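Local atomic coordinates of Sts-2 protein (Mus musculus, PDB entry 3DB1), a protein that probably interferes with CBL-mediated down-regulation of receptor tyrosine kinases, promoting accumulation of activated receptors, T-cell receptors among them, on the cell surface. Residues S95-C100 against G124-M129; V14-E19 against S204-C209; W29-T34 against D60-P65. All blocks are in the same frame, centred on the assembly; numbering follows the deposited sequence.

Contact 1. Residues S95-C100 against G124-M129; sequences SPALRC and GIFEWM
An ST turn at Ser95, just past parallel strand 89-94 of the histidine phosphatase domain, rests against Phe126 in the loop that follows the neighbouring strand 119-121. Ser95 OG accepts from Ala97 N at 3.0 Å, with an N-H...O angle of 164°; Ala97 is the N-cap residue of helix 98-111, and the turn lies just before it. The same OG is also hydrogen-bonded to His202 NE2, so the hydroxyl joins two loops.

Phe126 presents its ring edge to the turn. With CG anti to the backbone N (chi1 178°), the ring lies alongside residues 95-97: CD1 comes to 3.4 Å from Ser95 OG, and CE1 lies 3.7 Å from Ala97 CB, which sits in the ring plane. Pro96 crosses the phenylalanine at about a right angle, its CD 3.8 Å from Phe126 CB. One ring face is covered by Glu127 CB, 4.0 Å above the centre. Preceding Phe126, Ile125 places CD1 3.7 Å from Ser95 N.

In the first turn of the helix Arg99 lays one guanidinium face over Ala97 CB and forms a salt bridge with Glu132. Loops gathered beyond the C-terminal ends of adjacent parallel strands are typical of the alpha/beta histidine phosphatase fold, whose active site lies at this end of the sheet.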
ATOM      1  N   SER A  95       4.898  -7.939  20.075  1.00 44.55           N
ATOM      2  CA  SER A  95       4.402  -9.279  20.269  1.00 44.08           C
ATOM      3  C   SER A  95       5.336 -10.247  19.550  1.00 44.22           C
ATOM      4  O   SER A  95       5.932  -9.879  18.525  1.00 45.18           O
ATOM      5  CB  SER A  95       3.033  -9.369  19.667  1.00 44.09           C
ATOM      6  OG  SER A  95       2.811 -10.661  19.223  1.00 44.99           O
ATOM      7  N   PRO A  96       5.493 -11.486  20.060  1.00 43.58           N
ATOM      8  CA  PRO A  96       6.393 -12.370  19.315  1.00 43.10           C
ATOM      9  C   PRO A  96       5.874 -12.750  17.890  1.00 42.73           C
ATOM     10  O   PRO A  96       6.627 -13.306  17.079  1.00 43.02           O
ATOM     11  CB  PRO A  96       6.498 -13.619  20.240  1.00 42.90           C
ATOM     12  CG  PRO A  96       5.211 -13.631  21.039  1.00 42.45           C
ATOM     13  CD  PRO A  96       4.905 -12.150  21.248  1.00 43.43           C
ATOM     14  N   ALA A  97       4.607 -12.501  17.600  1.00 41.90           N
ATOM     15  CA  ALA A  97       4.072 -12.911  16.303  1.00 41.78           C
ATOM     16  C   ALA A  97       4.841 -12.235  15.173  1.00 41.83           C
ATOM     17  O   ALA A  97       5.181 -11.039  15.241  1.00 42.21           O
ATOM     18  CB  ALA A  97       2.572 -12.593  16.206  1.00 41.90           C
ATOM     19  N   LEU A  98       5.096 -12.981  14.118  1.00 41.47           N
ATOM     20  CA  LEU A  98       5.939 -12.433  13.054  1.00 41.78           C
ATOM     21  C   LEU A  98       5.382 -11.132  12.433  1.00 42.09           C
ATOM     22  O   LEU A  98       6.145 -10.200  12.067  1.00 43.09           O
ATOM     23  CB  LEU A  98       6.192 -13.487  11.991  1.00 41.64           C
ATOM     24  CG  LEU A  98       6.968 -13.062  10.755  1.00 42.32           C
ATOM     25  CD1 LEU A  98       8.327 -12.521  11.122  1.00 40.68           C
ATOM     26  CD2 LEU A  98       7.094 -14.255   9.777  1.00 41.26           C
ATOM     27  N   ARG A  99       4.062 -11.048  12.323  1.00 40.95           N
ATOM     28  CA  ARG A  99       3.476  -9.889  11.722  1.00 39.96           C
ATOM     29  C   ARG A  99       3.751  -8.660  12.576  1.00 40.74           C
ATOM     30  O   ARG A  99       3.847  -7.541  12.050  1.00 40.83           O
ATOM     31  CB  ARG A  99       2.004 -10.107  11.544  1.00 39.25           C
ATOM     32  CG  ARG A  99       1.261 -10.427  12.822  1.00 39.52           C
ATOM     33  CD  ARG A  99      -0.119 -10.900  12.440  1.00 37.57           C
ATOM     34  NE  ARG A  99      -0.956 -11.344  13.541  1.00 38.78           N
ATOM     35  CZ  ARG A  99      -0.974 -12.586  14.009  1.00 39.92           C
ATOM     36  NH1 ARG A  99      -0.111 -13.475  13.540  1.00 43.08           N
ATOM     37  NH2 ARG A  99      -1.797 -12.929  14.992  1.00 39.93           N
ATOM     38  N   CYS A 100       3.892  -8.860  13.890  1.00 40.78           N
ATOM     39  CA  CYS A 100       4.153  -7.752  14.791  1.00 40.20           C
ATOM     40  C   CYS A 100       5.594  -7.345  14.718  1.00 39.92           C
ATOM     41  O   CYS A 100       5.905  -6.159  14.552  1.00 40.39           O
ATOM     42  CB  CYS A 100       3.751  -8.121  16.205  1.00 40.05           C
ATOM     43  SG  CYS A 100       1.955  -8.297  16.270  1.00 42.46           S
ATOM     44  N   GLY A 124       4.208 -11.407  26.657  1.00 47.59           N
ATOM     45  CA  GLY A 124       3.126 -10.892  27.481  1.00 47.38           C
ATOM     46  C   GLY A 124       2.119 -10.052  26.717  1.00 47.62           C
ATOM     47  O   GLY A 124       1.013  -9.834  27.197  1.00 48.46           O
ATOM     48  N   ILE A 125       2.476  -9.548  25.541  1.00 47.15           N
ATOM     49  CA  ILE A 125       1.522  -8.701  24.807  1.00 46.89           C
ATOM     50  C   ILE A 125       1.090  -9.424  23.582  1.00 47.42           C
ATOM     51  O   ILE A 125       0.657  -8.789  22.632  1.00 47.73           O
ATOM     52  CB  ILE A 125       2.100  -7.295  24.390  1.00 46.78           C
ATOM     53  CG1 ILE A 125       3.394  -7.451  23.566  1.00 45.45           C
ATOM     54  CG2 ILE A 125       2.354  -6.421  25.606  1.00 46.23           C
ATOM     55  CD1 ILE A 125       3.981  -6.174  23.147  1.00 43.80           C
ATOM     56  N   PHE A 126       1.238 -10.753  23.578  1.00 47.89           N
ATOM     57  CA  PHE A 126       0.803 -11.547  22.428  1.00 47.93           C
ATOM     58  C   PHE A 126      -0.723 -11.572  22.382  1.00 48.88           C
ATOM     59  O   PHE A 126      -1.365 -11.229  23.356  1.00 49.25           O
ATOM     60  CB  PHE A 126       1.392 -12.958  22.498  1.00 47.36           C
ATOM     61  CG  PHE A 126       0.964 -13.857  21.384  1.00 46.15           C
ATOM     62  CD1 PHE A 126       1.420 -13.645  20.090  1.00 45.67           C
ATOM     63  CD2 PHE A 126       0.087 -14.898  21.625  1.00 44.20           C
ATOM     64  CE1 PHE A 126       1.005 -14.469  19.048  1.00 44.70           C
ATOM     65  CE2 PHE A 126      -0.357 -15.717  20.598  1.00 45.31           C
ATOM     66  CZ  PHE A 126       0.114 -15.527  19.302  1.00 44.51           C
ATOM     67  N   GLU A 127      -1.284 -11.938  21.237  1.00 50.58           N
ATOM     68  CA  GLU A 127      -2.712 -12.128  21.040  1.00 52.25           C
ATOM     69  C   GLU A 127      -3.343 -13.005  22.129  1.00 53.58           C
ATOM     70  O   GLU A 127      -2.668 -13.843  22.722  1.00 53.94           O
ATOM     71  CB  GLU A 127      -2.937 -12.774  19.669  1.00 52.20           C
ATOM     72  CG  GLU A 127      -4.393 -13.085  19.337  1.00 52.38           C
ATOM     73  CD  GLU A 127      -5.242 -11.849  19.337  1.00 54.30           C
ATOM     74  OE1 GLU A 127      -5.623 -11.400  20.448  1.00 53.25           O
ATOM     75  OE2 GLU A 127      -5.514 -11.328  18.226  1.00 55.60           O
ATOM     76  N   TRP A 128      -4.632 -12.816  22.396  1.00 55.21           N
ATOM     77  CA  TRP A 128      -5.351 -13.662  23.361  1.00 56.78           C
ATOM     78  C   TRP A 128      -5.328 -15.076  22.829  1.00 57.06           C
ATOM     79  O   TRP A 128      -5.768 -15.326  21.715  1.00 57.05           O
ATOM     80  CB  TRP A 128      -6.786 -13.157  23.557  1.00 57.84           C
ATOM     81  CG  TRP A 128      -7.672 -13.990  24.440  1.00 59.85           C
ATOM     82  CD1 TRP A 128      -7.289 -14.923  25.353  1.00 61.39           C
ATOM     83  CD2 TRP A 128      -9.105 -13.937  24.512  1.00 61.67           C
ATOM     84  NE1 TRP A 128      -8.377 -15.455  25.982  1.00 60.89           N
ATOM     85  CE2 TRP A 128      -9.506 -14.865  25.491  1.00 61.15           C
ATOM     86  CE3 TRP A 128     -10.089 -13.206  23.827  1.00 61.85           C
ATOM     87  CZ2 TRP A 128     -10.842 -15.094  25.797  1.00 61.32           C
ATOM     88  CZ3 TRP A 128     -11.410 -13.420  24.143  1.00 61.21           C
ATOM     89  CH2 TRP A 128     -11.780 -14.352  25.125  1.00 61.09           C
ATOM     90  N   MET A 129      -4.783 -15.990  23.617  1.00 57.87           N
ATOM     91  CA  MET A 129      -4.607 -17.376  23.180  1.00 58.88           C
ATOM     92  C   MET A 129      -5.864 -18.053  22.673  1.00 59.54           C
ATOM     93  O   MET A 129      -5.780 -18.983  21.895  1.00 59.91           O
ATOM     94  CB  MET A 129      -4.068 -18.220  24.309  1.00 58.98           C
ATOM     95  CG  MET A 129      -2.647 -17.934  24.670  1.00 59.64           C
ATOM     96  SD  MET A 129      -1.563 -18.152  23.264  1.00 60.81           S
ATOM     97  CE  MET A 129      -1.626 -19.946  23.020  1.00 60.94           C
TER

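Contact 2. Residues V14-E19 against S204-C209; sequences VIRHGE and SALDSC. Unlike the reference sequence in segment 14-19: Ile15 (reference Val).
Apolar contacts join Val14 to the short helix 205-208. Val14 CG1, anti to the backbone N (chi1 -174°), lies against Ala205 and Leu206, 4.1 Å from Ala205 CB and likewise 4.1 Å from Leu206 CG. The other branch, CG2, is turned to Cys209 and approaches its CB at 4.4 Å. The CD1 branch of Leu206 reaches toward Arg16, lying 3.9 Å from Arg16 N and 4.0 Å from Arg16 CB, while Trp271 of the second subunit packs on the same leucine. Cutting Leu206 back to an alanine is likely to strip Val14 CG1 of one of its two apolar neighbours here, uncover the backbone at Arg16 and lose the packing on Trp271 of the second subunit.

Strand 10-16 is a central strand of the sheet and ends at Arg16, the first residue of the Arg16-His17-Gly18 (RHG) sequence that is the signature of the histidine phosphatase superfamily. Arg16 and His17 lie against each other: Arg16 bends at chi2 and lays its CD over the centre of the His17 ring at 4.1 Å. Among the polar contacts, His17 ND1 donates to Gly18 O at 2.8 Å; the bond is nearly straight (174°), and the acceptor lies almost in the ring plane. Arg16 NE is hydrogen-bonded to Ser203 OG, and its NH2 makes a long, weak ion pair with a bound phosphate ion.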
ATOM      1  N   VAL A  14       0.174   2.283  21.504  1.00 42.32           N
ATOM      2  CA  VAL A  14      -0.104   0.921  21.100  1.00 40.34           C
ATOM      3  C   VAL A  14      -0.495   0.967  19.629  1.00 40.59           C
ATOM      4  O   VAL A  14      -1.339   1.808  19.213  1.00 40.85           O
ATOM      5  CB  VAL A  14      -1.219   0.330  21.908  1.00 39.95           C
ATOM      6  CG1 VAL A  14      -1.376  -1.138  21.566  1.00 38.39           C
ATOM      7  CG2 VAL A  14      -0.949   0.526  23.414  1.00 38.27           C
ATOM      8  N   ILE A  15       0.106   0.073  18.841  1.00 39.62           N
ATOM      9  CA  ILE A  15      -0.080   0.074  17.397  1.00 38.45           C
ATOM     10  C   ILE A  15      -0.399  -1.315  16.894  1.00 39.01           C
ATOM     11  O   ILE A  15       0.358  -2.244  17.142  1.00 40.25           O
ATOM     12  CB  ILE A  15       1.224   0.473  16.706  1.00 38.25           C
ATOM     13  CG1 ILE A  15       1.607   1.903  17.032  1.00 36.68           C
ATOM     14  CG2 ILE A  15       1.093   0.312  15.221  1.00 36.97           C
ATOM     15  CD1 ILE A  15       3.030   2.206  16.666  1.00 35.82           C
ATOM     16  N   ARG A  16      -1.482  -1.473  16.151  1.00 38.99           N
ATOM     17  CA  ARG A  16      -1.796  -2.784  15.561  1.00 39.09           C
ATOM     18  C   ARG A  16      -0.867  -3.103  14.364  1.00 39.19           C
ATOM     19  O   ARG A  16      -0.520  -2.190  13.561  1.00 39.17           O
ATOM     20  CB  ARG A  16      -3.224  -2.697  15.051  1.00 39.56           C
ATOM     21  CG  ARG A  16      -3.992  -3.996  15.027  1.00 41.23           C
ATOM     22  CD  ARG A  16      -3.938  -4.598  13.690  1.00 44.53           C
ATOM     23  NE  ARG A  16      -5.103  -5.440  13.474  1.00 46.77           N
ATOM     24  CZ  ARG A  16      -5.481  -5.912  12.287  1.00 49.05           C
ATOM     25  NH1 ARG A  16      -4.793  -5.627  11.164  1.00 50.09           N
ATOM     26  NH2 ARG A  16      -6.556  -6.673  12.229  1.00 50.34           N
ATOM     27  N   HIS A  17      -0.509  -4.384  14.198  1.00 38.87           N
ATOM     28  CA  HIS A  17       0.315  -4.812  13.045  1.00 38.62           C
ATOM     29  C   HIS A  17      -0.398  -4.495  11.733  1.00 38.90           C
ATOM     30  O   HIS A  17      -1.646  -4.257  11.748  1.00 39.14           O
ATOM     31  CB  HIS A  17       0.593  -6.310  13.098  1.00 38.92           C
ATOM     32  CG  HIS A  17      -0.646  -7.170  13.103  1.00 39.80           C
ATOM     33  ND1 HIS A  17      -1.388  -7.428  11.971  1.00 40.41           N
ATOM     34  CD2 HIS A  17      -1.238  -7.880  14.100  1.00 41.15           C
ATOM     35  CE1 HIS A  17      -2.408  -8.222  12.276  1.00 41.32           C
ATOM     36  NE2 HIS A  17      -2.327  -8.528  13.558  1.00 40.91           N
ATOM     37  N   GLY A  18       0.374  -4.516  10.622  1.00 37.72           N
ATOM     38  CA  GLY A  18      -0.140  -4.332   9.267  1.00 36.35           C
ATOM     39  C   GLY A  18      -0.867  -5.557   8.742  1.00 36.32           C
ATOM     40  O   GLY A  18      -0.840  -6.609   9.365  1.00 36.24           O
ATOM     41  N   GLU A  19      -1.501  -5.420   7.579  1.00 36.44           N
ATOM     42  CA  GLU A  19      -2.226  -6.494   6.921  1.00 36.53           C
ATOM     43  C   GLU A  19      -1.396  -7.773   6.828  1.00 37.62           C
ATOM     44  O   GLU A  19      -0.243  -7.755   6.343  1.00 38.17           O
ATOM     45  CB  GLU A  19      -2.649  -6.053   5.515  1.00 35.97           C
ATOM     46  CG  GLU A  19      -3.461  -7.069   4.774  1.00 35.16           C
ATOM     47  CD  GLU A  19      -3.744  -6.662   3.353  1.00 37.33           C
ATOM     48  OE1 GLU A  19      -2.810  -6.721   2.490  1.00 39.82           O
ATOM     49  OE2 GLU A  19      -4.921  -6.311   3.079  1.00 37.38           O
ATOM     50  N   SER A 204      -6.697  -6.511  19.851  1.00 45.71           N
ATOM     51  CA  SER A 204      -7.027  -6.625  21.271  1.00 45.43           C
ATOM     52  C   SER A 204      -6.154  -5.806  22.204  1.00 45.69           C
ATOM     53  O   SER A 204      -6.637  -5.366  23.257  1.00 45.89           O
ATOM     54  CB  SER A 204      -6.939  -8.067  21.696  1.00 45.16           C
ATOM     55  OG  SER A 204      -5.624  -8.525  21.459  1.00 44.73           O
ATOM     56  N   ALA A 205      -4.906  -5.571  21.823  1.00 45.82           N
ATOM     57  CA  ALA A 205      -3.989  -4.838  22.698  1.00 46.84           C
ATOM     58  C   ALA A 205      -4.346  -3.359  22.811  1.00 47.77           C
ATOM     59  O   ALA A 205      -4.053  -2.725  23.832  1.00 48.35           O
ATOM     60  CB  ALA A 205      -2.507  -5.013  22.251  1.00 46.32           C
ATOM     61  N   LEU A 206      -4.966  -2.795  21.789  1.00 47.88           N
ATOM     62  CA  LEU A 206      -5.371  -1.416  21.901  1.00 48.92           C
ATOM     63  C   LEU A 206      -6.318  -1.166  23.068  1.00 49.88           C
ATOM     64  O   LEU A 206      -6.419  -0.047  23.548  1.00 49.94           O
ATOM     65  CB  LEU A 206      -5.958  -0.881  20.587  1.00 48.85           C
ATOM     66  CG  LEU A 206      -4.855  -0.445  19.593  1.00 48.57           C
ATOM     67  CD1 LEU A 206      -4.318  -1.635  18.787  1.00 46.43           C
ATOM     68  CD2 LEU A 206      -5.353   0.635  18.668  1.00 46.01           C
ATOM     69  N   ASP A 207      -7.002  -2.207  23.527  1.00 50.80           N
ATOM     70  CA  ASP A 207      -7.865  -2.092  24.691  1.00 51.77           C
ATOM     71  C   ASP A 207      -7.174  -2.652  25.937  1.00 52.21           C
ATOM     72  O   ASP A 207      -7.039  -1.951  26.953  1.00 52.01           O
ATOM     73  CB  ASP A 207      -9.137  -2.868  24.437  1.00 52.39           C
ATOM     74  CG  ASP A 207     -10.220  -2.557  25.441  1.00 53.76           C
ATOM     75  OD1 ASP A 207     -10.708  -1.414  25.466  1.00 55.82           O
ATOM     76  OD2 ASP A 207     -10.608  -3.456  26.199  1.00 55.42           O
ATOM     77  N   SER A 208      -6.724  -3.908  25.832  1.00 52.37           N
ATOM     78  CA  SER A 208      -6.097  -4.677  26.928  1.00 52.08           C
ATOM     79  C   SER A 208      -4.751  -4.150  27.433  1.00 52.37           C
ATOM     80  O   SER A 208      -4.284  -4.568  28.502  1.00 52.83           O
ATOM     81  CB  SER A 208      -5.936  -6.145  26.522  1.00 51.79           C
ATOM     82  OG  SER A 208      -4.900  -6.307  25.558  1.00 51.59           O
ATOM     83  N   CYS A 209      -4.114  -3.263  26.678  1.00 52.35           N
ATOM     84  CA  CYS A 209      -2.842  -2.701  27.130  1.00 52.49           C
ATOM     85  C   CYS A 209      -2.949  -1.230  27.487  1.00 53.40           C
ATOM     86  O   CYS A 209      -1.958  -0.624  27.867  1.00 54.42           O
ATOM     87  CB  CYS A 209      -1.755  -2.880  26.088  1.00 51.75           C
ATOM     88  SG  CYS A 209      -1.165  -4.563  25.954  1.00 52.40           S
TER

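Contact 3. Residues W29-T34 against D60-P65; sequences WLQQCT and DFENDP
The weakly bonded helical turn 29-32 comes up beside residues 60-63, whose backbone angles are helical but lack the regular bonds, with Leu30 and Glu62 the nearest pair of CA atoms at 6.2 Å. Both segments belong to the long connection between strand 10-16 and helix 69-85 in this histidine phosphatase domain. The 25 residues joining them contain neither helix nor strand, and the contact brings the two ends of this irregular loop together at the periphery of the domain.

Trp29 carries the buried part. With CG between the backbone N and the carbonyl carbon (chi1 82°), its indole is directed at the facing segment and meets it by the six-membered end. CZ2 points at Phe61 O, which lies in the ring plane 3.5 Å away, and CH2 touches Phe61 CB at 3.7 Å. Pro65 CB approaches CZ2 obliquely at 4.0 Å. One indole face is covered from its own turn by Leu30 CB, which stands over the ring centre, while Leu30 CD2 makes a looser contact with Phe61 CB. Phe61 thus offers Trp29 its backbone and CB; its ring is led away to a cation-pi interaction with Arg54 and to packing on Leu98.

On the solvent side a polar pair bridges the segments. Glu62 extends its chain beyond CG, and Gln31 bends at chi2, so that amide and carboxylate meet between the segments with their planes 68° apart. Gln31 NE2 donates to Glu62 OE1 at 3.2 Å in a nearly straight bond (168°), with the acceptor almost in the amide plane and the donor nearly in line with the carboxylate C-OE1 bond.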
ATOM      1  N   TRP A  29      -3.665 -19.862   2.120  1.00 56.21           N
ATOM      2  CA  TRP A  29      -2.575 -19.040   1.603  1.00 55.20           C
ATOM      3  C   TRP A  29      -1.240 -19.802   1.454  1.00 56.14           C
ATOM      4  O   TRP A  29      -0.615 -19.760   0.412  1.00 56.19           O
ATOM      5  CB  TRP A  29      -2.419 -17.759   2.437  1.00 53.00           C
ATOM      6  CG  TRP A  29      -1.633 -17.950   3.688  1.00 50.81           C
ATOM      7  CD1 TRP A  29      -2.110 -18.297   4.922  1.00 48.04           C
ATOM      8  CD2 TRP A  29      -0.209 -17.847   3.816  1.00 49.09           C
ATOM      9  NE1 TRP A  29      -1.074 -18.406   5.802  1.00 47.83           N
ATOM     10  CE2 TRP A  29       0.105 -18.154   5.158  1.00 47.81           C
ATOM     11  CE3 TRP A  29       0.836 -17.553   2.916  1.00 48.24           C
ATOM     12  CZ2 TRP A  29       1.417 -18.160   5.632  1.00 48.86           C
ATOM     13  CZ3 TRP A  29       2.140 -17.543   3.390  1.00 48.21           C
ATOM     14  CH2 TRP A  29       2.423 -17.847   4.726  1.00 49.16           C
ATOM     15  N   LEU A  30      -0.845 -20.543   2.482  1.00 57.61           N
ATOM     16  CA  LEU A  30       0.427 -21.223   2.484  1.00 58.94           C
ATOM     17  C   LEU A  30       0.492 -22.195   1.316  1.00 59.57           C
ATOM     18  O   LEU A  30       1.525 -22.291   0.674  1.00 60.20           O
ATOM     19  CB  LEU A  30       0.668 -21.895   3.838  1.00 59.29           C
ATOM     20  CG  LEU A  30       2.057 -22.332   4.312  1.00 59.46           C
ATOM     21  CD1 LEU A  30       2.284 -23.797   4.049  1.00 61.26           C
ATOM     22  CD2 LEU A  30       3.146 -21.514   3.707  1.00 58.69           C
ATOM     23  N   GLN A  31      -0.624 -22.857   1.015  1.00 60.17           N
ATOM     24  CA  GLN A  31      -0.711 -23.818  -0.077  1.00 61.15           C
ATOM     25  C   GLN A  31      -0.676 -23.157  -1.453  1.00 61.25           C
ATOM     26  O   GLN A  31      -0.208 -23.740  -2.426  1.00 61.50           O
ATOM     27  CB  GLN A  31      -1.975 -24.653   0.058  1.00 61.37           C
ATOM     28  CG  GLN A  31      -1.918 -25.752   1.122  1.00 63.92           C
ATOM     29  CD  GLN A  31      -2.132 -25.254   2.545  1.00 67.29           C
ATOM     30  OE1 GLN A  31      -3.096 -24.539   2.835  1.00 68.62           O
ATOM     31  NE2 GLN A  31      -1.233 -25.646   3.447  1.00 67.79           N
ATOM     32  N   GLN A  32      -1.162 -21.929  -1.525  1.00 61.34           N
ATOM     33  CA  GLN A  32      -1.187 -21.194  -2.777  1.00 61.21           C
ATOM     34  C   GLN A  32       0.180 -20.709  -3.213  1.00 61.10           C
ATOM     35  O   GLN A  32       0.358 -20.387  -4.378  1.00 61.03           O
ATOM     36  CB  GLN A  32      -2.085 -19.983  -2.645  1.00 61.03           C
ATOM     37  CG  GLN A  32      -3.513 -20.265  -2.276  1.00 61.31           C
ATOM     38  CD  GLN A  32      -4.297 -18.992  -1.918  1.00 62.00           C
ATOM     39  OE1 GLN A  32      -4.234 -17.980  -2.622  1.00 62.71           O
ATOM     40  NE2 GLN A  32      -5.037 -19.046  -0.825  1.00 62.77           N
ATOM     41  N   CYS A  33       1.128 -20.632  -2.282  1.00 61.23           N
ATOM     42  CA  CYS A  33       2.418 -20.029  -2.565  1.00 61.02           C
ATOM     43  C   CYS A  33       3.549 -21.027  -2.360  1.00 61.36           C
ATOM     44  O   CYS A  33       4.725 -20.681  -2.403  1.00 61.11           O
ATOM     45  CB  CYS A  33       2.587 -18.778  -1.726  1.00 60.99           C
ATOM     46  SG  CYS A  33       2.552 -19.079  -0.022  1.00 57.81           S
ATOM     47  N   THR A  34       3.141 -22.273  -2.137  1.00 60.78           N
ATOM     48  CA  THR A  34       4.031 -23.432  -2.115  1.00 61.08           C
ATOM     49  C   THR A  34       4.050 -24.271  -3.444  1.00 61.68           C
ATOM     50  O   THR A  34       3.000 -24.625  -3.998  1.00 61.20           O
ATOM     51  CB  THR A  34       3.674 -24.353  -0.944  1.00 60.41           C
ATOM     52  OG1 THR A  34       3.720 -23.632   0.284  1.00 58.30           O
ATOM     53  CG2 THR A  34       4.671 -25.472  -0.865  1.00 61.71           C
ATOM     54  N   ASP A  60       5.644 -23.735   9.298  1.00 75.36           N
ATOM     55  CA  ASP A  60       5.307 -23.009  10.513  1.00 73.62           C
ATOM     56  C   ASP A  60       4.626 -21.645  10.300  1.00 72.05           C
ATOM     57  O   ASP A  60       3.987 -21.081  11.237  1.00 71.86           O
ATOM     58  CB  ASP A  60       6.553 -22.848  11.376  1.00 74.21           C
ATOM     59  CG  ASP A  60       6.804 -24.053  12.258  1.00 75.04           C
ATOM     60  OD1 ASP A  60       6.816 -25.177  11.725  1.00 76.87           O
ATOM     61  OD2 ASP A  60       6.990 -23.874  13.481  1.00 75.35           O
ATOM     62  N   PHE A  61       4.758 -21.118   9.079  1.00 69.23           N
ATOM     63  CA  PHE A  61       4.141 -19.851   8.750  1.00 66.59           C
ATOM     64  C   PHE A  61       2.635 -19.941   8.803  1.00 66.08           C
ATOM     65  O   PHE A  61       1.959 -18.939   8.983  1.00 66.16           O
ATOM     66  CB  PHE A  61       4.577 -19.391   7.377  1.00 65.19           C
ATOM     67  CG  PHE A  61       5.996 -18.948   7.325  1.00 62.52           C
ATOM     68  CD1 PHE A  61       6.385 -17.746   7.900  1.00 59.59           C
ATOM     69  CD2 PHE A  61       6.956 -19.747   6.710  1.00 59.88           C
ATOM     70  CE1 PHE A  61       7.708 -17.341   7.848  1.00 59.67           C
ATOM     71  CE2 PHE A  61       8.288 -19.349   6.647  1.00 59.21           C
ATOM     72  CZ  PHE A  61       8.673 -18.149   7.205  1.00 60.34           C
ATOM     73  N   GLU A  62       2.114 -21.146   8.649  1.00 65.40           N
ATOM     74  CA  GLU A  62       0.685 -21.360   8.679  1.00 65.20           C
ATOM     75  C   GLU A  62       0.009 -20.714   9.897  1.00 63.76           C
ATOM     76  O   GLU A  62      -1.011 -20.025   9.786  1.00 64.15           O
ATOM     77  CB  GLU A  62       0.388 -22.845   8.638  1.00 65.85           C
ATOM     78  CG  GLU A  62      -1.026 -23.156   8.250  1.00 69.62           C
ATOM     79  CD  GLU A  62      -1.197 -24.600   7.789  1.00 75.00           C
ATOM     80  OE1 GLU A  62      -1.080 -24.856   6.564  1.00 76.04           O
ATOM     81  OE2 GLU A  62      -1.456 -25.482   8.653  1.00 77.34           O
ATOM     82  N   ASN A  63       0.581 -20.918  11.064  1.00 61.77           N
ATOM     83  CA  ASN A  63      -0.035 -20.377  12.265  1.00 59.72           C
ATOM     84  C   ASN A  63       0.589 -19.064  12.709  1.00 56.84           C
ATOM     85  O   ASN A  63       0.128 -18.481  13.666  1.00 56.77           O
ATOM     86  CB  ASN A  63       0.028 -21.397  13.416  1.00 61.01           C
ATOM     87  CG  ASN A  63      -0.810 -22.631  13.149  1.00 64.00           C
ATOM     88  OD1 ASN A  63      -2.031 -22.551  12.983  1.00 66.55           O
ATOM     89  ND2 ASN A  63      -0.153 -23.786  13.102  1.00 67.13           N
ATOM     90  N   ASP A  64       1.654 -18.627  12.037  1.00 53.39           N
ATOM     91  CA  ASP A  64       2.353 -17.387  12.339  1.00 49.57           C
ATOM     92  C   ASP A  64       2.686 -16.787  10.987  1.00 47.46           C
ATOM     93  O   ASP A  64       3.817 -16.902  10.533  1.00 47.68           O
ATOM     94  CB  ASP A  64       3.623 -17.679  13.134  1.00 49.51           C
ATOM     95  CG  ASP A  64       4.370 -16.417  13.609  1.00 50.56           C
ATOM     96  OD1 ASP A  64       3.748 -15.321  13.898  1.00 51.95           O
ATOM     97  OD2 ASP A  64       5.618 -16.533  13.739  1.00 50.05           O
ATOM     98  N   PRO A  65       1.701 -16.157  10.321  1.00 44.86           N
ATOM     99  CA  PRO A  65       1.895 -15.652   8.986  1.00 43.33           C
ATOM    100  C   PRO A  65       2.601 -14.287   8.930  1.00 42.07           C
ATOM    101  O   PRO A  65       2.616 -13.553   9.941  1.00 42.49           O
ATOM    102  CB  PRO A  65       0.471 -15.514   8.483  1.00 43.01           C
ATOM    103  CG  PRO A  65      -0.295 -15.162   9.677  1.00 43.78           C
ATOM    104  CD  PRO A  65       0.342 -15.884  10.807  1.00 44.78           C
TER

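Contact 1 joins the other two. Its centre is about 10 Å from that of contact 2, and Glu127 OE1 lies 3.0 Å from Ser204 OG, a probable hydrogen bond, while Arg99 NE lies 3.1 Å from His17 NE2. Arg99 NH2, like Arg16, lies at long, weak range from bound phosphate, an ion probably from the crystallisation liquor, which is consistent with an anion pocket at this end of the sheet. Toward contact 3, whose centre is about 17 Å from that of contact 1, Asp64 OD1 probably accepts from Leu98 N at 2.7 Å, near the start of helix 98-111. Contacts 2 and 3 do not touch; their nearest atoms are about 7 Å apart, although 29-65 is nested within the loop closed by contact 2.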